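Local coordinates for thioesterase domain-containing protein (Pseudomonas aeruginosa, PDB 3F1T) that has a hotdog fold and probably acts as an acyl-CoA thioesterase, perhaps on 1,4-dihydroxy-2-naphthoyl-CoA, at residues 26-31 with 36-41; 62-67 with 84-89; 105-108 with 114-117; 118-123 with 128-133. One frame throughout, in Å; residues are numbered along the deposited sequence. Where two conformers were deposited one is given.

Contact 1. Residues 26-31 with 36-41; sequences TVEAAD and TLRLPY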
loop_
_atom_site.group_PDB
_atom_site.type_symbol
_atom_site.label_atom_id
_atom_site.label_comp_id
_atom_site.label_asym_id
_atom_site.label_seq_id
_atom_site.Cartn_x
_atom_site.Cartn_y
_atom_site.Cartn_z
ATOM N N THR B 26 -13.400 21.924 -3.099
ATOM C CA THR B 26 -13.708 22.507 -4.415
ATOM C C THR B 26 -12.791 21.958 -5.505
ATOM O O THR B 26 -11.667 21.538 -5.217
ATOM C CB THR B 26 -13.583 24.055 -4.429
ATOM O OG1 THR B 26 -12.271 24.430 -4.020
ATOM C CG2 THR B 26 -14.611 24.703 -3.510
ATOM N N VAL B 27 -13.273 21.974 -6.750
ATOM C CA VAL B 27 -12.445 21.657 -7.908
ATOM C C VAL B 27 -11.831 22.928 -8.454
ATOM O O VAL B 27 -12.539 23.792 -8.969
ATOM C CB VAL B 27 -13.262 21.012 -9.062
ATOM C CG1 VAL B 27 -12.325 20.519 -10.162
ATOM C CG2 VAL B 27 -14.108 19.878 -8.556
ATOM N N GLU B 28 -10.505 22.983 -8.464
ATOM C CA GLU B 28 -9.804 24.158 -8.945
ATOM C C GLU B 28 -9.530 24.108 -10.450
ATOM O O GLU B 28 -9.588 25.132 -11.141
ATOM C CB GLU B 28 -8.498 24.326 -8.164
ATOM C CG GLU B 28 -8.711 24.339 -6.667
ATOM C CD GLU B 28 -9.271 25.659 -6.184
ATOM O OE1 GLU B 28 -8.523 26.667 -6.244
ATOM O OE2 GLU B 28 -10.457 25.689 -5.761
ATOM N N ALA B 29 -9.216 22.919 -10.951
ATOM C CA ALA B 29 -8.886 22.739 -12.357
ATOM C C ALA B 29 -9.098 21.284 -12.746
ATOM O O ALA B 29 -9.019 20.399 -11.899
ATOM C CB ALA B 29 -7.441 23.154 -12.622
ATOM N N ALA B 30 -9.515 21.063 -13.988
ATOM C CA ALA B 30 -9.696 19.722 -14.539
ATOM C C ALA B 30 -9.450 19.795 -16.039
ATOM O O ALA B 30 -9.831 20.766 -16.698
ATOM C CB ALA B 30 -11.091 19.226 -14.265
ATOM N N ASP B 31 -8.729 18.818 -16.567
ATOM C CA ASP B 31 -8.535 18.728 -17.991
ATOM C C ASP B 31 -7.912 17.390 -18.319
ATOM O O ASP B 31 -7.686 16.557 -17.434
ATOM C CB ASP B 31 -7.636 19.870 -18.480
ATOM C CG ASP B 31 -6.303 19.914 -17.759
ATOM O OD1 ASP B 31 -5.865 21.027 -17.389
ATOM O OD2 ASP B 31 -5.694 18.845 -17.538
ATOM N N THR B 36 -7.273 18.985 -10.049
ATOM C CA THR B 36 -6.867 19.615 -8.794
ATOM C C THR B 36 -8.088 19.986 -7.946
ATOM O O THR B 36 -8.958 20.743 -8.376
ATOM C CB THR B 36 -6.021 20.892 -9.040
ATOM O OG1 THR B 36 -4.959 20.588 -9.950
ATOM C CG2 THR B 36 -5.426 21.405 -7.746
ATOM N N LEU B 37 -8.115 19.483 -6.719
ATOM C CA LEU B 37 -9.097 19.893 -5.737
ATOM C C LEU B 37 -8.411 20.709 -4.657
ATOM O O LEU B 37 -7.226 20.519 -4.384
ATOM C CB LEU B 37 -9.754 18.658 -5.099
ATOM C CG LEU B 37 -11.061 18.152 -5.705
ATOM C CD1 LEU B 37 -10.873 17.805 -7.160
ATOM C CD2 LEU B 37 -11.624 16.971 -4.927
ATOM N N ARG B 38 -9.222 21.405 -3.874
ATOM C CA ARG B 38 -8.748 22.109 -2.716
ATOM C C ARG B 38 -9.595 21.796 -1.471
ATOM O O ARG B 38 -10.817 21.819 -1.522
ATOM C CB ARG B 38 -8.721 23.613 -2.993
ATOM C CG ARG B 38 -8.226 24.426 -1.823
ATOM C CD ARG B 38 -8.532 25.889 -1.997
ATOM N NE ARG B 38 -9.959 26.175 -1.876
ATOM C CZ ARG B 38 -10.449 27.403 -1.734
ATOM N NH1 ARG B 38 -9.625 28.425 -1.579
ATOM N NH2 ARG B 38 -11.754 27.607 -1.723
ATOM N N LEU B 39 -8.918 21.584 -0.345
ATOM C CA LEU B 39 -9.543 21.556 0.968
ATOM C C LEU B 39 -9.187 22.828 1.752
ATOM O O LEU B 39 -8.051 22.997 2.175
ATOM C CB LEU B 39 -9.057 20.315 1.714
ATOM C CG LEU B 39 -9.261 20.198 3.227
ATOM C CD1 LEU B 39 -10.733 19.893 3.529
ATOM C CD2 LEU B 39 -8.364 19.087 3.767
ATOM N N PRO B 40 -10.180 23.700 2.000
ATOM C CA PRO B 40 -9.959 24.881 2.843
ATOM C C PRO B 40 -9.680 24.492 4.300
ATOM O O PRO B 40 -10.429 23.713 4.886
ATOM C CB PRO B 40 -11.286 25.646 2.734
ATOM C CG PRO B 40 -12.291 24.621 2.411
ATOM C CD PRO B 40 -11.593 23.558 1.599
ATOM N N TYR B 41 -8.592 24.995 4.870
ATOM C CA TYR B 41 -8.129 24.485 6.161
ATOM C C TYR B 41 -9.115 24.684 7.319
ATOM O O TYR B 41 -9.217 23.833 8.199
ATOM C CB TYR B 41 -6.730 25.015 6.514
ATOM C CG TYR B 41 -6.687 26.442 7.008
ATOM C CD1 TYR B 41 -6.932 26.742 8.349
ATOM C CD2 TYR B 41 -6.267 27.472 6.171
ATOM C CE1 TYR B 41 -6.801 28.033 8.829
ATOM C CE2 TYR B 41 -6.159 28.767 6.635
ATOM C CZ TYR B 41 -6.410 29.041 7.969
ATOM O OH TYR B 41 -6.287 30.328 8.446
#
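Thr26 and Arg38 form a hydrogen-bonded antiparallel pair at the open end of the hairpin 26-31/34-39, with Arg38 N donating a hydrogen bond to Thr26 O at 2.8 Å. Further along, a classic beta bulge sets Glu28 and Ala29 opposite Thr36: Glu28 N donates to Thr36 O at 2.7 Å, Ala29 N reaches the same oxygen weakly, and Thr36 N returns a nearly straight bond to Ala29 O. The bulge turns Glu28 onto the strand of Arg38. Glu28 CB packs on Thr36 O, 3.6 Å away; Glu28 CG, set anti to the carbonyl carbon (chi1 -53°), rests on Arg38 CB at 3.7 Å; a bend at chi2 (-76°) then lays CD and the carboxylate along Arg38. At the tip, Glu28 OE2 accepts a hydrogen bond from Thr26 OG1 at 2.8 Å. The same Glu28 OE2 sits over one face of the guanidinium, 3.9 Å from Arg38 NE. No N-H points at it, so this long salt bridge is electrostatic alone. On the other face of the sheet Val27 CG2 meets Leu37 CD1 at 4.1 Å, branched apolar groups suited to the buried side, where Val27 packs on helix 4-15 and Leu37 on helix 56-70. The hairpin is thus amphipathic: one face is greasy, while on the other the threonine hydroxyl orients a carboxylate whose charge probably favours the nearby arginine.

Contact 2. Residues 62-67 with 84-89; sequences LMDTTC and LDLRID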
loop_
_atom_site.group_PDB
_atom_site.type_symbol
_atom_site.label_atom_id
_atom_site.label_comp_id
_atom_site.label_asym_id
_atom_site.label_seq_id
_atom_site.Cartn_x
_atom_site.Cartn_y
_atom_site.Cartn_z
ATOM N N LEU B 62 -9.806 14.216 0.854
ATOM C CA LEU B 62 -9.403 15.083 -0.252
ATOM C C LEU B 62 -8.796 14.228 -1.352
ATOM O O LEU B 62 -9.160 14.345 -2.528
ATOM C CB LEU B 62 -8.404 16.145 0.224
ATOM C CG LEU B 62 -7.635 16.893 -0.877
ATOM C CD1 LEU B 62 -8.582 17.759 -1.724
ATOM C CD2 LEU B 62 -6.494 17.714 -0.301
HETATM N N MSE B 63 -7.994 13.252 -0.942
HETATM C CA MSE B 63 -7.114 12.542 -1.870
HETATM C C MSE B 63 -7.755 11.291 -2.452
HETATM O O MSE B 63 -7.542 10.960 -3.619
HETATM C CB MSE B 63 -5.800 12.184 -1.181
HETATM C CG MSE B 63 -4.944 13.386 -0.889
HETATM SE SE MSE B 63 -4.636 14.505 -2.433
HETATM C CE MSE B 63 -4.328 13.157 -3.817
ATOM N N ASP B 64 -8.557 10.609 -1.644
ATOM C CA ASP B 64 -9.519 9.641 -2.153
ATOM C C ASP B 64 -10.448 10.271 -3.170
ATOM O O ASP B 64 -10.680 9.701 -4.230
ATOM C CB ASP B 64 -10.336 9.005 -1.019
ATOM C CG ASP B 64 -11.234 7.890 -1.510
ATOM O OD1 ASP B 64 -10.910 7.256 -2.535
ATOM O OD2 ASP B 64 -12.307 7.697 -0.926
ATOM N N THR B 65 -11.047 11.410 -2.811
ATOM C CA THR B 65 -11.962 12.145 -3.709
ATOM C C THR B 65 -11.279 12.645 -4.983
ATOM O O THR B 65 -11.803 12.495 -6.087
ATOM C CB THR B 65 -12.571 13.364 -3.006
ATOM O OG1 THR B 65 -13.268 12.939 -1.830
ATOM C CG2 THR B 65 -13.535 14.102 -3.934
ATOM N N THR B 66 -10.119 13.261 -4.832
ATOM C CA THR B 66 -9.353 13.705 -5.988
ATOM C C THR B 66 -9.072 12.573 -6.982
ATOM O O THR B 66 -9.215 12.759 -8.190
ATOM C CB THR B 66 -8.034 14.407 -5.556
ATOM O OG1 THR B 66 -8.348 15.583 -4.805
ATOM C CG2 THR B 66 -7.222 14.822 -6.758
ATOM N N CYS B 67 -8.499 11.465 -6.509
ATOM C CA CYS B 67 -8.249 10.302 -7.378
ATOM C C CYS B 67 -9.519 9.763 -8.039
ATOM O O CYS B 67 -9.551 9.493 -9.240
ATOM C CB CYS B 67 -7.565 9.178 -6.598
ATOM S SG CYS B 67 -5.901 9.576 -6.002
ATOM N N LEU B 84 -11.128 0.782 -5.496
ATOM C CA LEU B 84 -10.686 -0.595 -5.277
ATOM C C LEU B 84 -9.536 -0.649 -4.263
ATOM O O LEU B 84 -9.465 -1.566 -3.442
ATOM C CB LEU B 84 -10.242 -1.237 -6.600
ATOM C CG LEU B 84 -11.345 -1.376 -7.651
ATOM C CD1 LEU B 84 -10.813 -1.923 -8.953
ATOM C CD2 LEU B 84 -12.469 -2.222 -7.128
ATOM N N ASP B 85 -8.609 0.303 -4.374
ATOM C CA ASP B 85 -7.382 0.318 -3.564
ATOM C C ASP B 85 -6.892 1.751 -3.458
ATOM O O ASP B 85 -7.016 2.531 -4.404
ATOM C CB ASP B 85 -6.290 -0.542 -4.204
ATOM C CG ASP B 85 -6.734 -1.975 -4.420
ATOM O OD1 ASP B 85 -7.096 -2.324 -5.581
ATOM O OD2 ASP B 85 -6.695 -2.760 -3.432
ATOM N N LEU B 86 -6.501 2.140 -2.249
ATOM C CA LEU B 86 -5.912 3.454 -2.036
ATOM C C LEU B 86 -4.707 3.318 -1.126
ATOM O O LEU B 86 -4.774 2.631 -0.098
ATOM C CB LEU B 86 -6.952 4.397 -1.436
ATOM C CG LEU B 86 -6.686 5.904 -1.462
ATOM C CD1 LEU B 86 -6.887 6.438 -2.864
ATOM C CD2 LEU B 86 -7.628 6.599 -0.477
ATOM N N ARG B 87 -3.578 3.886 -1.539
ATOM C CA ARG B 87 -2.545 4.179 -0.573
ATOM C C ARG B 87 -2.117 5.634 -0.528
ATOM O O ARG B 87 -1.988 6.299 -1.569
ATOM C CB ARG B 87 -1.349 3.254 -0.731
ATOM C CG ARG B 87 -0.575 3.473 -1.989
ATOM C CD ARG B 87 0.863 3.054 -1.727
ATOM N NE ARG B 87 1.686 3.174 -2.916
ATOM C CZ ARG B 87 2.611 4.111 -3.089
ATOM N NH1 ARG B 87 2.839 5.008 -2.139
ATOM N NH2 ARG B 87 3.323 4.125 -4.207
ATOM N N ILE B 88 -2.033 6.141 0.702
ATOM C CA ILE B 88 -1.562 7.486 0.997
ATOM C C ILE B 88 -0.365 7.365 1.938
ATOM O O ILE B 88 -0.412 6.633 2.926
ATOM C CB ILE B 88 -2.642 8.294 1.745
ATOM C CG1 ILE B 88 -3.987 8.161 1.023
ATOM C CG2 ILE B 88 -2.233 9.775 1.839
ATOM C CD1 ILE B 88 -5.050 9.111 1.558
ATOM N N ASP B 89 0.729 8.032 1.587
ATOM C CA ASP B 89 1.950 7.986 2.381
ATOM C C ASP B 89 2.439 9.408 2.619
ATOM O O ASP B 89 2.788 10.122 1.672
ATOM C CB ASP B 89 3.018 7.175 1.641
ATOM C CG ASP B 89 2.648 5.709 1.508
ATOM O OD1 ASP B 89 2.756 4.972 2.515
ATOM O OD2 ASP B 89 2.141 5.312 0.443
#
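Helix 62-67 lies against strand 84-89 without touching its backbone, the closest CA atoms being those of Asp64 and Leu86, 7.2 Å apart. This is the hotdog fold, in which a long helix is wrapped by an antiparallel sheet, here at one of the sheet's two outermost strands within the chain. Strand alternation sends Leu86 and Ile88 toward the helix, while Arg87 turns to the far side and makes a salt bridge from Arg87 NH1 to Asp89 OD2 at 2.7 Å; Arg87 NE has a second partner in Asp89 of the fourth subunit. The strand also pairs antiparallel with a strand of the second subunit, so the sheet continues across that interface. Leucine and isoleucine, branched and apolar, suit the buried side where they meet the helix. Ile88 reaches out with CD1, its chi2 extended at -170°, to touch CB of Met63, present as selenomethionine, at 4.2 Å; the rest of that side chain bends away toward strands 113-121 and 130-137. Asp64 is buried, yet Leu86 meets mainly its methylene, and its OD1 is hydrogen-bonded to the hydroxyl of Thr83. Leu86 CD2 lies 3.7 Å from Asp64 CB and 3.9 Å from Asp64 OD1.

Contact 3. Residues 105-108 with 114-117; sequences ECYR and IFTR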
loop_
_atom_site.group_PDB
_atom_site.type_symbol
_atom_site.label_atom_id
_atom_site.label_comp_id
_atom_site.label_asym_id
_atom_site.label_seq_id
_atom_site.Cartn_x
_atom_site.Cartn_y
_atom_site.Cartn_z
ATOM N N GLU B 105 -3.793 12.232 -11.476
ATOM C CA GLU B 105 -3.750 12.025 -12.907
ATOM C C GLU B 105 -3.857 10.517 -13.138
ATOM O O GLU B 105 -3.133 9.754 -12.510
ATOM C CB GLU B 105 -2.406 12.532 -13.441
ATOM C CG GLU B 105 -2.294 12.506 -14.971
ATOM C CD GLU B 105 -0.918 12.968 -15.470
ATOM O OE1 GLU B 105 0.113 12.637 -14.813
ATOM O OE2 GLU B 105 -0.877 13.631 -16.540
ATOM N N CYS B 106 -4.781 10.090 -13.996
ATOM C CA CYS B 106 -4.848 8.690 -14.435
ATOM C C CYS B 106 -3.626 8.294 -15.252
ATOM O O CYS B 106 -3.251 9.001 -16.183
ATOM C CB CYS B 106 -6.113 8.439 -15.250
ATOM S SG CYS B 106 -7.605 8.849 -14.353
ATOM N N TYR B 107 -2.990 7.181 -14.890
ATOM C CA TYR B 107 -1.782 6.743 -15.585
ATOM C C TYR B 107 -1.961 5.389 -16.284
ATOM O O TYR B 107 -1.183 5.035 -17.181
ATOM C CB TYR B 107 -0.578 6.724 -14.636
ATOM C CG TYR B 107 -0.660 5.685 -13.543
ATOM C CD1 TYR B 107 -0.185 4.391 -13.747
ATOM C CD2 TYR B 107 -1.167 6.001 -12.291
ATOM C CE1 TYR B 107 -0.313 3.425 -12.779
ATOM C CE2 TYR B 107 -1.217 5.051 -11.277
ATOM C CZ TYR B 107 -0.718 3.791 -11.508
ATOM O OH TYR B 107 -0.781 2.838 -10.518
ATOM N N ARG B 108 -3.046 4.685 -15.953
ATOM C CA ARG B 108 -3.427 3.490 -16.702
ATOM C C ARG B 108 -4.927 3.250 -16.681
ATOM O O ARG B 108 -5.583 3.394 -15.636
ATOM C CB ARG B 108 -2.707 2.244 -16.177
ATOM C CG ARG B 108 -2.843 1.051 -17.128
ATOM C CD ARG B 108 -2.401 -0.239 -16.486
ATOM N NE ARG B 108 -0.986 -0.195 -16.127
ATOM C CZ ARG B 108 -0.546 -0.110 -14.879
ATOM N NH1 ARG B 108 -1.414 -0.148 -13.875
ATOM N NH2 ARG B 108 0.758 -0.092 -14.636
ATOM N N ILE B 114 -9.371 1.781 -13.587
ATOM C CA ILE B 114 -8.526 2.961 -13.811
ATOM C C ILE B 114 -7.585 3.155 -12.646
ATOM O O ILE B 114 -7.957 2.910 -11.504
ATOM C CB ILE B 114 -9.361 4.238 -13.962
ATOM C CG1 ILE B 114 -10.373 4.052 -15.099
ATOM C CG2 ILE B 114 -8.453 5.441 -14.212
ATOM C CD1 ILE B 114 -11.246 5.249 -15.350
ATOM N N PHE B 115 -6.314 3.349 -12.980
ATOM C CA PHE B 115 -5.247 3.523 -12.003
ATOM C C PHE B 115 -4.773 4.971 -12.039
ATOM O O PHE B 115 -4.542 5.540 -13.107
ATOM C CB PHE B 115 -4.059 2.616 -12.343
ATOM C CG PHE B 115 -4.365 1.138 -12.247
ATOM C CD1 PHE B 115 -4.958 0.465 -13.307
ATOM C CD2 PHE B 115 -4.066 0.426 -11.092
ATOM C CE1 PHE B 115 -5.225 -0.890 -13.228
ATOM C CE2 PHE B 115 -4.323 -0.937 -11.010
ATOM C CZ PHE B 115 -4.902 -1.591 -12.091
ATOM N N THR B 116 -4.572 5.549 -10.863
ATOM C CA THR B 116 -4.351 6.967 -10.795
ATOM C C THR B 116 -3.354 7.302 -9.687
ATOM O O THR B 116 -3.227 6.568 -8.720
ATOM C CB THR B 116 -5.674 7.737 -10.623
ATOM O OG1 THR B 116 -5.447 9.131 -10.878
ATOM C CG2 THR B 116 -6.227 7.565 -9.245
ATOM N N ARG B 117 -2.526 8.302 -9.941
ATOM C CA ARG B 117 -1.524 8.714 -8.993
ATOM C C ARG B 117 -1.665 10.216 -8.778
ATOM O O ARG B 117 -1.886 10.967 -9.730
ATOM C CB ARG B 117 -0.145 8.382 -9.554
ATOM C CG ARG B 117 0.983 8.606 -8.577
ATOM C CD ARG B 117 2.292 7.965 -9.065
ATOM N NE ARG B 117 3.340 8.130 -8.062
ATOM C CZ ARG B 117 4.259 9.096 -8.094
ATOM N NH1 ARG B 117 4.422 9.827 -9.201
ATOM N NH2 ARG B 117 5.104 9.240 -7.072
#
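Ile114 meets Cys106 on the helix-facing side of the hairpin 100-109/113-121, its CG2 lying 3.5 Å from Cys106 SG, a match of two apolar groups. Phe115 comes next, on the other face, opposite a classic beta bulge. Its O accepts from Tyr107 N at 2.9 Å and weakly from Arg108 N, while its own N donates to Arg108 O. The bulge brings both side chains to Phe115. A bend at chi3 (-62°) carries Arg108 NH1 over the centre of the phenyl ring, 3.6 Å from Phe115 CG, in a cation-pi contact; the guanidinium stands steeply, 77° from the ring plane, and its NH2 donates to Tyr90 O of the fourth subunit. Tyr107, with chi1 of 67°, folds its ring back over the neighbouring strand, where Phe115 CB makes a CH-pi contact 3.6 Å from Tyr107 CZ. Thr116 returns to the inner face, and its small hydroxyl is hydrogen-bonded to Ser70. Arg117 pairs with Glu105 through two backbone bonds, and its CB lies 3.8 Å from Tyr107 CD2. Helix 56-70 covers Cys106 and Thr116, strand 130-137 runs beside 114-117, and the third and fourth subunits pack over the aromatic and arginine face.

Contact 4. Residues 118-123 with 128-133; sequences GFAYQD and PIAHVV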
loop_
_atom_site.group_PDB
_atom_site.type_symbol
_atom_site.label_atom_id
_atom_site.label_comp_id
_atom_site.label_asym_id
_atom_site.label_seq_id
_atom_site.Cartn_x
_atom_site.Cartn_y
_atom_site.Cartn_z
ATOM N N GLY B 118 -1.378 10.667 -7.565
ATOM C CA GLY B 118 -1.450 12.088 -7.238
ATOM C C GLY B 118 -0.747 12.413 -5.927
ATOM O O GLY B 118 0.035 11.609 -5.407
ATOM N N PHE B 119 -0.982 13.610 -5.409
ATOM C CA PHE B 119 -0.275 14.040 -4.206
ATOM C C PHE B 119 -1.016 15.202 -3.562
ATOM O O PHE B 119 -1.867 15.812 -4.204
ATOM C CB PHE B 119 1.190 14.400 -4.530
ATOM C CG PHE B 119 1.344 15.406 -5.635
ATOM C CD1 PHE B 119 1.436 16.766 -5.344
ATOM C CD2 PHE B 119 1.349 15.009 -6.958
ATOM C CE1 PHE B 119 1.475 17.713 -6.345
ATOM C CE2 PHE B 119 1.453 15.943 -7.974
ATOM C CZ PHE B 119 1.532 17.310 -7.663
ATOM N N ALA B 120 -0.875 15.327 -2.245
ATOM C CA ALA B 120 -1.270 16.533 -1.543
ATOM C C ALA B 120 -0.112 17.513 -1.388
ATOM O O ALA B 120 1.025 17.117 -1.132
ATOM C CB ALA B 120 -1.863 16.195 -0.184
ATOM N N TYR B 121 -0.443 18.796 -1.366
ATOM C CA TYR B 121 0.565 19.827 -1.197
ATOM C C TYR B 121 -0.107 21.120 -0.745
ATOM O O TYR B 121 -1.329 21.195 -0.677
ATOM C CB TYR B 121 1.340 20.026 -2.508
ATOM C CG TYR B 121 0.501 20.596 -3.629
ATOM C CD1 TYR B 121 0.507 21.957 -3.879
ATOM C CD2 TYR B 121 -0.437 19.814 -4.303
ATOM C CE1 TYR B 121 -0.275 22.507 -4.866
ATOM C CE2 TYR B 121 -1.205 20.351 -5.322
ATOM C CZ TYR B 121 -1.129 21.711 -5.578
ATOM O OH TYR B 121 -1.912 22.312 -6.535
ATOM N N GLN B 122 0.686 22.104 -0.354
ATOM C CA GLN B 122 0.128 23.357 0.110
ATOM C C GLN B 122 0.595 24.532 -0.713
ATOM O O GLN B 122 -0.194 25.121 -1.453
ATOM C CB GLN B 122 0.379 23.562 1.596
ATOM C CG GLN B 122 -0.612 22.787 2.426
ATOM C CD GLN B 122 -0.276 22.804 3.887
ATOM O OE1 GLN B 122 0.853 22.524 4.282
ATOM N NE2 GLN B 122 -1.259 23.145 4.710
ATOM N N ASP B 123 1.872 24.872 -0.613
ATOM C CA ASP B 123 2.361 26.079 -1.268
ATOM C C ASP B 123 2.675 25.797 -2.729
ATOM O O ASP B 123 1.937 26.219 -3.626
ATOM C CB ASP B 123 3.595 26.625 -0.552
ATOM C CG ASP B 123 3.237 27.487 0.634
ATOM O OD1 ASP B 123 4.028 27.500 1.605
ATOM O OD2 ASP B 123 2.145 28.104 0.620
ATOM N N PRO B 128 5.616 17.805 -1.788
ATOM C CA PRO B 128 4.266 17.414 -1.421
ATOM C C PRO B 128 4.183 16.835 -0.015
ATOM O O PRO B 128 5.176 16.355 0.528
ATOM C CB PRO B 128 3.901 16.358 -2.468
ATOM C CG PRO B 128 5.179 16.008 -3.167
ATOM C CD PRO B 128 6.050 17.202 -3.060
ATOM N N ILE B 129 3.014 16.980 0.594
ATOM C CA ILE B 129 2.748 16.477 1.927
ATOM C C ILE B 129 2.641 14.951 1.927
ATOM O O ILE B 129 3.110 14.291 2.841
ATOM C CB ILE B 129 1.426 17.041 2.444
ATOM C CG1 ILE B 129 1.529 18.544 2.658
ATOM C CG2 ILE B 129 1.025 16.377 3.733
ATOM C CD1 ILE B 129 0.199 19.155 2.963
ATOM N N ALA B 130 2.058 14.406 0.864
ATOM C CA ALA B 130 1.696 12.992 0.814
ATOM C C ALA B 130 1.615 12.541 -0.638
ATOM O O ALA B 130 1.190 13.296 -1.505
ATOM C CB ALA B 130 0.347 12.759 1.516
ATOM N N HIS B 131 2.040 11.306 -0.892
ATOM C CA HIS B 131 1.852 10.657 -2.184
ATOM C C HIS B 131 0.712 9.656 -2.096
ATOM O O HIS B 131 0.553 8.975 -1.082
ATOM C CB HIS B 131 3.140 9.946 -2.597
ATOM C CG HIS B 131 4.203 10.876 -3.101
ATOM N ND1 HIS B 131 5.227 11.331 -2.295
ATOM C CD2 HIS B 131 4.269 11.611 -4.236
ATOM C CE1 HIS B 131 5.934 12.233 -2.949
ATOM N NE2 HIS B 131 5.372 12.426 -4.127
ATOM N N VAL B 132 -0.004 9.480 -3.206
ATOM C CA VAL B 132 -1.225 8.673 -3.223
ATOM C C VAL B 132 -1.297 7.918 -4.536
ATOM O O VAL B 132 -0.975 8.474 -5.591
ATOM C CB VAL B 132 -2.489 9.564 -3.130
ATOM C CG1 VAL B 132 -3.723 8.712 -3.012
ATOM C CG2 VAL B 132 -2.379 10.476 -1.957
ATOM N N VAL B 133 -1.718 6.656 -4.470
ATOM C CA VAL B 133 -2.009 5.861 -5.670
ATOM C C VAL B 133 -3.294 5.109 -5.380
ATOM O O VAL B 133 -3.518 4.671 -4.246
ATOM C CB VAL B 133 -0.875 4.844 -5.949
ATOM C CG1 VAL B 133 -1.270 3.917 -7.056
ATOM C CG2 VAL B 133 0.419 5.570 -6.304
#
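Phe119 and Pro128 slant across each other near the turn of the antiparallel hairpin 113-121/130-137, part of the hotdog sheet. With chi1 at 54°, the Phe119 ring projects from the sheet, and Pro128 CB approaches it obliquely, 3.8 Å from Phe119 CD1. Proline offers the ring a compact apolar methylene close to the turn, and Phe119 also meets the ring of Phe103 with planes about 45° apart. Ala120 and Ala130 stand side by side on the opposite face, their CB atoms 4.4 Å apart; a small methyl lets Ala120 sit close to Ile59 and Met63 of helix 56-70, while Ala130 meets Tyr90. Gly118 pairs with Val132 through two backbone bonds, and Val132 packs against Met63 and Cys67. A classic beta bulge places Ile129 and Ala130 both opposite Ala120: Ala120 N donates to Ala130 O at 3.0 Å, and Ile129 N to Ala120 O at 2.6 Å. The bulge points Ile129 toward the other strand, where it meets Gln122 at an angle. The Gln122 amide is held by Glu95 N and Lys98 O, and its aliphatic part makes the apolar contact, Ile129 CD1 to Gln122 CG at 3.8 Å. Ile129 CD1 also lies in van der Waals contact with Gln122 OE1, 3.7 Å away.

Overall arrangement
All four contacts belong to one antiparallel sheet and the helix 56-70 it wraps, and they follow one another along the chain as 1, 2, 3, 4, each closing before the next opens. Contacts 1, 3 and 4 are hairpins, each with a classic bulge; contact 2 joins the helix to strand 83-90, one of the two outermost strands. Contacts 3 and 4 share strand 113-121, their centres about 15 Å apart, whereas contacts 2 and 4, on neighbouring strands, are about 10 Å apart between centres. Contact 1 lies at the sheet edge opposite strand 83-90, about 18 Å from contact 3, centre to centre, yet its Leu37 reaches the helix of contact 2. Contacts 2, 3 and 4 also touch the fourth subunit, tying the fold to the tetramer.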